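Local coordinates for shikimate 5-dehydrogenase (PDB 4XIJ), which probably catalyses the NADP-dependent, reversible reduction of 3-dehydroshikimate to shikimate, a step of chorismate and aromatic amino acid biosynthesis, at residues 79-84 against 108-113; 70-75 against 98-103; 15-20 against 65-70. All blocks are in the same frame, centred on the assembly; numbering follows the deposited sequence.

Overall arrangement
All three interactions belong to one six-stranded mixed sheet of the substrate-binding region. Interactions 2 and 3 are buried and share Leu70: strand 67-72 pairs with strand 15-20 in parallel and with strand 99-102 in antiparallel fashion. Interaction 1, partly buried, lays helix 77-83 on strand 108-111, the next strand beyond 99-102. The chemistry follows position. Interaction 1 is purely apolar across its segments, as suits helix-on-sheet packing, whereas interaction 2 is a regular backbone ladder that gives way to polar groups and sulfate ions. Interaction 3 has fewer backbone bonds and relies on a tryptophan packed against a lysine chain at the start of strand 67-72.

Interaction 1. Residues 79-84 against 108-113; sequences AALEFA and WRADNT
Ala84 and Ala110 meet methyl to methyl, their CB atoms 3.5 Å apart, where the end of helix 77-83 comes down on strand 108-111. Both CB groups are directed at the opposing segment, and a single methyl on each side lets the two backbones draw close. Ala84 CB also lies 3.5 Å from Trp108 O. Farther back in the helix, Leu81 sends its CD1 branch to Ala110 CB at 4.1 Å; with CG anti to the backbone N (chi1 -177°), the branched end can fold down from the flank of the helix. On the other flank Phe83 meets Trp108. The indole's CD1 sits at the edge of the phenyl ring, near its plane, and lies 3.7 Å from Phe83 CE2. The two ring planes are inclined at 58°, a slanted meeting that is neither a stack nor a T. The large flat rings thus reach each other beside the alanines, which present only a methyl apiece between the backbones.

A second shell sets these groups in place. Phe83 also rests on Leu56, Val60 and Ser61 of helix 56-61, and Trp108 lies against Leu100 of the adjacent strand, which touches Ala84 as well. Trp108 N is hydrogen-bonded to Asp85 OD1, tying the start of the strand to the chain just after the helix. At the far end Asn112 OD1 accepts from Val115 N, so its short amide caps the turn into helix 114-122.

The axes of helix residues 79-83 and strand residues 108-111 come within 7.8 Å, with N-to-C directions 140° apart. This is the packing of an open alpha/beta sheet: helix 77-83 is the connection of a beta-alpha-beta crossover from strand 67-72 to the parallel edge strand 86-87.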
loop_
_atom_site.group_PDB
_atom_site.type_symbol
_atom_site.label_atom_id
_atom_site.label_comp_id
_atom_site.label_asym_id
_atom_site.label_seq_id
_atom_site.Cartn_x
_atom_site.Cartn_y
_atom_site.Cartn_z
ATOM N N ALA A 79 -12.463 0.665 9.574
ATOM C CA ALA A 79 -13.426 1.669 10.007
ATOM C C ALA A 79 -13.643 2.733 8.935
ATOM O O ALA A 79 -14.770 3.245 8.785
ATOM C CB ALA A 79 -12.967 2.319 11.263
ATOM N N ALA A 80 -12.583 3.110 8.230
ATOM C CA ALA A 80 -12.740 4.090 7.181
ATOM C C ALA A 80 -13.632 3.595 6.059
ATOM O O ALA A 80 -14.462 4.343 5.553
ATOM C CB ALA A 80 -11.370 4.469 6.629
ATOM N N LEU A 81 -13.456 2.343 5.670
ATOM C CA LEU A 81 -14.317 1.764 4.632
ATOM C C LEU A 81 -15.791 1.736 5.075
ATOM O O LEU A 81 -16.712 2.027 4.286
ATOM C CB LEU A 81 -13.845 0.343 4.310
ATOM C CG LEU A 81 -14.632 -0.357 3.174
ATOM C CD1 LEU A 81 -14.459 0.419 1.856
ATOM C CD2 LEU A 81 -14.127 -1.776 3.040
ATOM N N GLU A 82 -16.017 1.365 6.336
ATOM C CA GLU A 82 -17.374 1.325 6.892
ATOM C C GLU A 82 -17.993 2.694 7.039
ATOM O O GLU A 82 -19.202 2.846 6.926
ATOM C CB GLU A 82 -17.379 0.639 8.256
ATOM C CG GLU A 82 -17.054 -0.804 8.176
ATOM C CD GLU A 82 -18.026 -1.650 8.974
ATOM O OE1 GLU A 82 -18.870 -2.368 8.372
ATOM O OE2 GLU A 82 -17.950 -1.588 10.220
ATOM N N PHE A 83 -17.171 3.701 7.303
ATOM C CA PHE A 83 -17.680 5.047 7.572
ATOM C C PHE A 83 -18.186 5.705 6.282
ATOM O O PHE A 83 -19.215 6.417 6.278
ATOM C CB PHE A 83 -16.587 5.930 8.209
ATOM C CG PHE A 83 -16.875 7.380 8.073
ATOM C CD1 PHE A 83 -17.757 8.028 8.957
ATOM C CD2 PHE A 83 -16.305 8.103 7.052
ATOM C CE1 PHE A 83 -18.106 9.366 8.739
ATOM C CE2 PHE A 83 -16.621 9.426 6.854
ATOM C CZ PHE A 83 -17.511 10.076 7.713
ATOM N N ALA A 84 -17.468 5.453 5.172
ATOM C CA ALA A 84 -17.638 6.254 3.953
ATOM C C ALA A 84 -19.002 6.015 3.298
ATOM O O ALA A 84 -19.502 4.885 3.255
ATOM C CB ALA A 84 -16.545 5.940 2.958
ATOM N N TRP A 108 -18.261 11.370 1.686
ATOM C CA TRP A 108 -16.870 10.937 1.769
ATOM C C TRP A 108 -16.750 9.656 0.979
ATOM O O TRP A 108 -17.549 8.721 1.153
ATOM C CB TRP A 108 -16.445 10.680 3.218
ATOM C CG TRP A 108 -16.200 11.892 4.038
ATOM C CD1 TRP A 108 -17.082 12.511 4.906
ATOM C CD2 TRP A 108 -14.979 12.647 4.099
ATOM N NE1 TRP A 108 -16.464 13.584 5.515
ATOM C CE2 TRP A 108 -15.182 13.696 5.033
ATOM C CE3 TRP A 108 -13.718 12.529 3.476
ATOM C CZ2 TRP A 108 -14.183 14.609 5.359
ATOM C CZ3 TRP A 108 -12.719 13.453 3.797
ATOM C CH2 TRP A 108 -12.967 14.485 4.725
ATOM N N ARG A 109 -15.755 9.608 0.104
ATOM C CA ARG A 109 -15.493 8.425 -0.703
ATOM C C ARG A 109 -14.236 7.698 -0.197
ATOM O O ARG A 109 -13.146 8.300 -0.109
ATOM C CB ARG A 109 -15.334 8.820 -2.183
ATOM C CG ARG A 109 -15.119 7.610 -3.140
ATOM C CD ARG A 109 -14.933 8.117 -4.612
ATOM N NE ARG A 109 -13.611 8.737 -4.747
ATOM C CZ ARG A 109 -13.369 9.927 -5.308
ATOM N NH1 ARG A 109 -14.350 10.653 -5.847
ATOM N NH2 ARG A 109 -12.123 10.400 -5.340
ATOM N N ALA A 110 -14.376 6.407 0.102
ATOM C CA ALA A 110 -13.265 5.581 0.518
ATOM C C ALA A 110 -12.524 4.962 -0.651
ATOM O O ALA A 110 -13.150 4.474 -1.586
ATOM C CB ALA A 110 -13.735 4.450 1.404
ATOM N N ASP A 111 -11.195 4.969 -0.593
ATOM C CA ASP A 111 -10.419 4.274 -1.610
ATOM C C ASP A 111 -9.266 3.566 -0.927
ATOM O O ASP A 111 -8.965 3.821 0.265
ATOM C CB ASP A 111 -9.911 5.247 -2.696
ATOM C CG ASP A 111 -9.349 4.561 -3.948
ATOM O OD1 ASP A 111 -9.582 3.345 -4.191
ATOM O OD2 ASP A 111 -8.692 5.282 -4.738
ATOM N N ASN A 112 -8.633 2.669 -1.664
ATOM C CA ASN A 112 -7.440 2.016 -1.149
ATOM C C ASN A 112 -6.266 2.241 -2.093
ATOM O O ASN A 112 -6.189 1.606 -3.134
ATOM C CB ASN A 112 -7.698 0.507 -0.928
ATOM C CG ASN A 112 -6.565 -0.127 -0.164
ATOM O OD1 ASN A 112 -5.402 -0.030 -0.613
ATOM N ND2 ASN A 112 -6.856 -0.742 1.012
ATOM N N THR A 113 -5.373 3.177 -1.752
ATOM C CA THR A 113 -4.250 3.413 -2.631
ATOM C C THR A 113 -3.021 2.587 -2.245
ATOM O O THR A 113 -2.002 2.673 -2.915
ATOM C CB THR A 113 -3.858 4.898 -2.687
ATOM O OG1 THR A 113 -3.245 5.281 -1.433
ATOM C CG2 THR A 113 -5.080 5.764 -3.029
#

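Interaction 2. Residues 70-75 against 98-103; sequences LSVTMP and NTLVRM. With SO4 (sulfate ion), chain E; SO4 (sulfate ion), chain F.
The side-chain amide of Asn98 is the flat group of this contact, and the CB at its root rests 3.4 Å from Val72 O. At one end of the amide, OD1 takes the hydroxyl of Thr99 from above its plane and also accepts from Thr113 N. At the other end ND2 donates to O4 of the sulfate of chain E, 3.1 Å away. Partners at both ends fix the rotation of the amide, a task for which asparagine, with donor and acceptor on one short stem, is well suited.

Behind it the strands pair regularly: Leu70 and Leu100 form an antiparallel hydrogen-bonded pair, Leu70 N to Leu100 O and Leu100 N to Leu70 O both measuring 2.8 Å. Val72 N to Asn98 O, also 2.8 Å, is the third bond of the ladder. Between the side chains, Leu100 CD1 touches both Val72 CG2 (4.0 Å) and Leu70 CD1 (4.1 Å), branched apolar groups that fill a buried position well.

Past the strand, Thr73 OG1 stands anti to the backbone N (chi1 -171°), which brings it 2.9 Å from both O2 of the chain E sulfate and O3 of the chain F sulfate. His25 and Lys77 also bind sulfate here. The ions probably come from the crystallisation liquor, yet a cluster of anion-binding groups is consistent with the substrate pocket of this family.

Leu100 touches Trp108 of the next strand and Ala84 at the end of helix 77-83, and Leu70 meets Val60 of helix 56-61. Ser71 and Thr99 face the other way: Ser71 OG bonds Tyr46 OH and Gln256 OE1, and Thr99 OG1 bonds Gln256 NE2 of helix 246-261. Strands 15-20 and 108-111 flank the pair.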
loop_
_atom_site.group_PDB
_atom_site.type_symbol
_atom_site.label_atom_id
_atom_site.label_comp_id
_atom_site.label_asym_id
_atom_site.label_seq_id
_atom_site.Cartn_x
_atom_site.Cartn_y
_atom_site.Cartn_z
ATOM N N LEU A 70 -8.490 12.690 3.763
ATOM C CA LEU A 70 -7.768 12.066 4.858
ATOM C C LEU A 70 -7.026 10.843 4.383
ATOM O O LEU A 70 -7.567 10.050 3.601
ATOM C CB LEU A 70 -8.733 11.647 5.972
ATOM C CG LEU A 70 -9.628 12.732 6.539
ATOM C CD1 LEU A 70 -10.782 12.093 7.311
ATOM C CD2 LEU A 70 -8.779 13.640 7.419
ATOM N N SER A 71 -5.807 10.664 4.860
ATOM C CA SER A 71 -5.118 9.397 4.781
ATOM C C SER A 71 -5.429 8.622 6.053
ATOM O O SER A 71 -5.553 9.222 7.113
ATOM C CB SER A 71 -3.616 9.626 4.630
ATOM O OG SER A 71 -3.356 10.465 3.485
ATOM N N VAL A 72 -5.544 7.316 5.957
ATOM C CA VAL A 72 -5.878 6.536 7.149
ATOM C C VAL A 72 -4.879 5.411 7.241
ATOM O O VAL A 72 -4.640 4.691 6.263
ATOM C CB VAL A 72 -7.304 5.963 7.080
ATOM C CG1 VAL A 72 -7.591 5.085 8.324
ATOM C CG2 VAL A 72 -8.362 7.093 6.981
ATOM N N THR A 73 -4.278 5.243 8.400
ATOM C CA THR A 73 -3.378 4.113 8.565
ATOM C C THR A 73 -3.894 3.225 9.703
ATOM O O THR A 73 -5.012 3.426 10.203
ATOM C CB THR A 73 -1.914 4.621 8.780
ATOM O OG1 THR A 73 -1.029 3.498 8.725
ATOM C CG2 THR A 73 -1.712 5.392 10.128
ATOM N N MET A 74 -3.124 2.204 10.068
ATOM C CA MET A 74 -3.525 1.279 11.147
ATOM C C MET A 74 -3.824 2.084 12.422
ATOM O O MET A 74 -3.069 3.021 12.742
ATOM C CB MET A 74 -2.413 0.259 11.390
ATOM C CG MET A 74 -2.292 -0.732 10.264
ATOM S SD MET A 74 -1.322 -0.171 8.820
ATOM C CE MET A 74 0.249 0.241 9.560
ATOM N N PRO A 75 -4.898 1.744 13.167
ATOM C CA PRO A 75 -5.785 0.589 13.027
ATOM C C PRO A 75 -7.105 0.935 12.339
ATOM O O PRO A 75 -8.065 0.209 12.523
ATOM C CB PRO A 75 -6.032 0.193 14.490
ATOM C CG PRO A 75 -6.135 1.544 15.180
ATOM C CD PRO A 75 -5.118 2.436 14.459
ATOM N N ASN A 98 -7.472 3.145 2.864
ATOM C CA ASN A 98 -6.472 4.016 3.465
ATOM C C ASN A 98 -6.653 5.484 3.072
ATOM O O ASN A 98 -5.782 6.299 3.343
ATOM C CB ASN A 98 -5.058 3.560 3.080
ATOM C CG ASN A 98 -4.709 3.942 1.638
ATOM O OD1 ASN A 98 -5.600 4.042 0.806
ATOM N ND2 ASN A 98 -3.440 4.196 1.349
ATOM N N THR A 99 -7.781 5.802 2.438
ATOM C CA THR A 99 -8.009 7.124 1.860
ATOM C C THR A 99 -9.468 7.474 1.958
ATOM O O THR A 99 -10.332 6.640 1.646
ATOM C CB THR A 99 -7.614 7.189 0.367
ATOM O OG1 THR A 99 -6.263 6.726 0.190
ATOM C CG2 THR A 99 -7.696 8.651 -0.191
ATOM N N LEU A 100 -9.736 8.703 2.404
ATOM C CA LEU A 100 -11.112 9.240 2.411
ATOM C C LEU A 100 -11.082 10.559 1.689
ATOM O O LEU A 100 -10.276 11.422 2.036
ATOM C CB LEU A 100 -11.637 9.407 3.838
ATOM C CG LEU A 100 -11.926 8.101 4.588
ATOM C CD1 LEU A 100 -12.096 8.378 6.091
ATOM C CD2 LEU A 100 -13.153 7.428 3.972
ATOM N N VAL A 101 -11.903 10.678 0.649
ATOM C CA VAL A 101 -11.890 11.902 -0.154
ATOM C C VAL A 101 -13.238 12.599 -0.065
ATOM O O VAL A 101 -14.271 11.966 -0.270
ATOM C CB VAL A 101 -11.580 11.636 -1.645
ATOM C CG1 VAL A 101 -11.477 13.012 -2.437
ATOM C CG2 VAL A 101 -10.285 10.859 -1.753
ATOM N N ARG A 102 -13.251 13.908 0.185
ATOM C CA ARG A 102 -14.508 14.629 0.178
ATOM C C ARG A 102 -15.051 14.771 -1.276
ATOM O O ARG A 102 -14.329 15.146 -2.227
ATOM C CB ARG A 102 -14.319 15.997 0.816
ATOM C CG ARG A 102 -15.636 16.641 1.351
ATOM C CD ARG A 102 -16.176 15.784 2.462
ATOM N NE ARG A 102 -17.167 16.419 3.324
ATOM C CZ ARG A 102 -16.869 17.315 4.275
ATOM N NH1 ARG A 102 -17.847 17.817 5.026
ATOM N NH2 ARG A 102 -15.606 17.735 4.471
ATOM N N MET A 103 -16.318 14.409 -1.432
ATOM C CA MET A 103 -17.013 14.488 -2.715
ATOM C C MET A 103 -17.562 15.861 -2.933
ATOM O O MET A 103 -17.791 16.594 -1.942
ATOM C CB MET A 103 -18.124 13.448 -2.764
ATOM C CG MET A 103 -17.637 12.008 -2.839
ATOM S SD MET A 103 -16.553 11.743 -4.249
ATOM C CE MET A 103 -14.991 12.061 -3.460
HETATM S S SO4 E . -0.740 3.474 4.818
HETATM O O1 SO4 E . 0.669 3.411 4.344
HETATM O O2 SO4 E . -0.815 2.591 6.023
HETATM O O3 SO4 E . -1.149 4.856 5.204
HETATM O O4 SO4 E . -1.568 3.174 3.642
HETATM S S SO4 F . 2.688 3.863 8.686
HETATM O O1 SO4 F . 3.814 4.714 8.281
HETATM O O2 SO4 F . 3.137 2.875 9.656
HETATM O O3 SO4 F . 1.549 4.654 9.139
HETATM O O4 SO4 F . 2.280 3.123 7.485
#

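Interaction 3. Residues 15-20 against 65-70; sequences KAAVLG and PEWVGL
Lys15 lies across the indole of Trp67, its CB directly over one face, 3.7 Å from the centroid of the six-membered ring and only 12° off the ring normal, a CH-pi contact. From there the chain continues over the ring, bending at chi3 (77°) and chi4 (69°), until CE stands 3.6 Å from Trp67 CZ2. Lysine suits this partly exposed position because its methylenes cover the aromatic surface while NZ goes on to hydrogen-bond Thr45. Ala17 approaches the same indole at its edge, CB lying 3.7 Å from Trp67 CZ3.

Glu66 runs alongside Lys15, pointing the same way, and touches it through CG at Lys15 CD (3.7 Å). Their charged ends are 6.4 Å apart, NZ to OE2, and form no salt bridge. Two backbone bonds fasten this end: Lys15 N to Glu66 O, and Val68 N to Lys15 O at 2.9 Å. Farther along, Ala16 CB sits 3.2 Å from Gly69 O.

Strand 45-50 pairs with the outer side of strand 15-20. Leu19 packs under helix 56-61, whereas Ala16, on the other face, touches Tyr36 of helix 28-38.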
loop_
_atom_site.group_PDB
_atom_site.type_symbol
_atom_site.label_atom_id
_atom_site.label_comp_id
_atom_site.label_asym_id
_atom_site.label_seq_id
_atom_site.Cartn_x
_atom_site.Cartn_y
_atom_site.Cartn_z
ATOM N N LYS A 15 -7.931 21.576 4.242
ATOM C CA LYS A 15 -7.339 20.817 5.325
ATOM C C LYS A 15 -7.361 19.333 5.030
ATOM O O LYS A 15 -8.356 18.780 4.514
ATOM C CB LYS A 15 -8.090 21.058 6.631
ATOM C CG LYS A 15 -8.150 22.572 7.013
ATOM C CD LYS A 15 -8.677 22.738 8.424
ATOM C CE LYS A 15 -7.553 22.402 9.427
ATOM N NZ LYS A 15 -6.433 23.427 9.439
ATOM N N ALA A 16 -6.258 18.695 5.396
ATOM C CA ALA A 16 -6.141 17.244 5.304
ATOM C C ALA A 16 -5.417 16.700 6.529
ATOM O O ALA A 16 -4.827 17.466 7.312
ATOM C CB ALA A 16 -5.418 16.824 3.978
ATOM N N ALA A 17 -5.422 15.390 6.697
ATOM C CA ALA A 17 -4.729 14.786 7.828
ATOM C C ALA A 17 -4.507 13.315 7.583
ATOM O O ALA A 17 -5.170 12.699 6.720
ATOM C CB ALA A 17 -5.524 14.949 9.144
ATOM N N VAL A 18 -3.610 12.751 8.385
ATOM C CA VAL A 18 -3.533 11.289 8.535
ATOM C C VAL A 18 -4.060 10.876 9.893
ATOM O O VAL A 18 -3.766 11.507 10.903
ATOM C CB VAL A 18 -2.084 10.754 8.325
ATOM C CG1 VAL A 18 -1.034 11.353 9.331
ATOM C CG2 VAL A 18 -2.064 9.192 8.341
ATOM N N LEU A 19 -4.899 9.839 9.884
ATOM C CA LEU A 19 -5.509 9.275 11.093
ATOM C C LEU A 19 -4.964 7.884 11.379
ATOM O O LEU A 19 -4.872 7.060 10.468
ATOM C CB LEU A 19 -7.024 9.165 10.936
ATOM C CG LEU A 19 -7.850 10.355 10.468
ATOM C CD1 LEU A 19 -9.364 10.059 10.575
ATOM C CD2 LEU A 19 -7.480 11.727 10.954
ATOM N N GLY A 20 -4.615 7.613 12.631
ATOM C CA GLY A 20 -4.178 6.279 12.979
ATOM C C GLY A 20 -3.537 6.259 14.350
ATOM O O GLY A 20 -3.506 7.301 15.030
ATOM N N PRO A 65 -16.649 21.520 5.835
ATOM C CA PRO A 65 -16.445 21.434 4.380
ATOM C C PRO A 65 -15.016 21.789 3.944
ATOM O O PRO A 65 -14.603 21.340 2.879
ATOM C CB PRO A 65 -17.491 22.411 3.816
ATOM C CG PRO A 65 -17.836 23.275 4.915
ATOM C CD PRO A 65 -17.663 22.540 6.188
ATOM N N GLU A 66 -14.247 22.461 4.796
ATOM C CA GLU A 66 -12.870 22.763 4.434
ATOM C C GLU A 66 -11.964 21.524 4.373
ATOM O O GLU A 66 -10.884 21.576 3.746
ATOM C CB GLU A 66 -12.273 23.800 5.406
ATOM C CG GLU A 66 -11.964 23.323 6.799
ATOM C CD GLU A 66 -13.138 23.365 7.778
ATOM O OE1 GLU A 66 -14.320 23.414 7.335
ATOM O OE2 GLU A 66 -12.858 23.349 9.014
ATOM N N TRP A 67 -12.412 20.420 4.973
ATOM C CA TRP A 67 -11.631 19.185 4.965
ATOM C C TRP A 67 -11.825 18.511 3.637
ATOM O O TRP A 67 -12.952 18.098 3.290
ATOM C CB TRP A 67 -12.043 18.287 6.142
ATOM C CG TRP A 67 -11.506 18.847 7.434
ATOM C CD1 TRP A 67 -12.082 19.820 8.233
ATOM C CD2 TRP A 67 -10.267 18.496 8.053
ATOM N NE1 TRP A 67 -11.261 20.069 9.316
ATOM C CE2 TRP A 67 -10.153 19.257 9.232
ATOM C CE3 TRP A 67 -9.247 17.575 7.738
ATOM C CZ2 TRP A 67 -9.046 19.144 10.103
ATOM C CZ3 TRP A 67 -8.151 17.464 8.595
ATOM C CH2 TRP A 67 -8.061 18.256 9.764
ATOM N N VAL A 68 -10.713 18.335 2.918
ATOM C CA VAL A 68 -10.751 17.851 1.551
ATOM C C VAL A 68 -10.427 16.364 1.467
ATOM O O VAL A 68 -10.866 15.687 0.542
ATOM C CB VAL A 68 -9.745 18.654 0.661
ATOM C CG1 VAL A 68 -8.277 18.407 1.072
ATOM C CG2 VAL A 68 -9.962 18.387 -0.824
ATOM N N GLY A 69 -9.603 15.846 2.375
ATOM C CA GLY A 69 -9.159 14.455 2.268
ATOM C C GLY A 69 -8.468 14.000 3.536
ATOM O O GLY A 69 -7.951 14.837 4.285
ATOM N N LEU A 70 -8.490 12.690 3.763
ATOM C CA LEU A 70 -7.768 12.066 4.858
ATOM C C LEU A 70 -7.026 10.843 4.383
ATOM O O LEU A 70 -7.567 10.050 3.601
ATOM C CB LEU A 70 -8.733 11.647 5.972
ATOM C CG LEU A 70 -9.628 12.732 6.539
ATOM C CD1 LEU A 70 -10.782 12.093 7.311
ATOM C CD2 LEU A 70 -8.779 13.640 7.419
#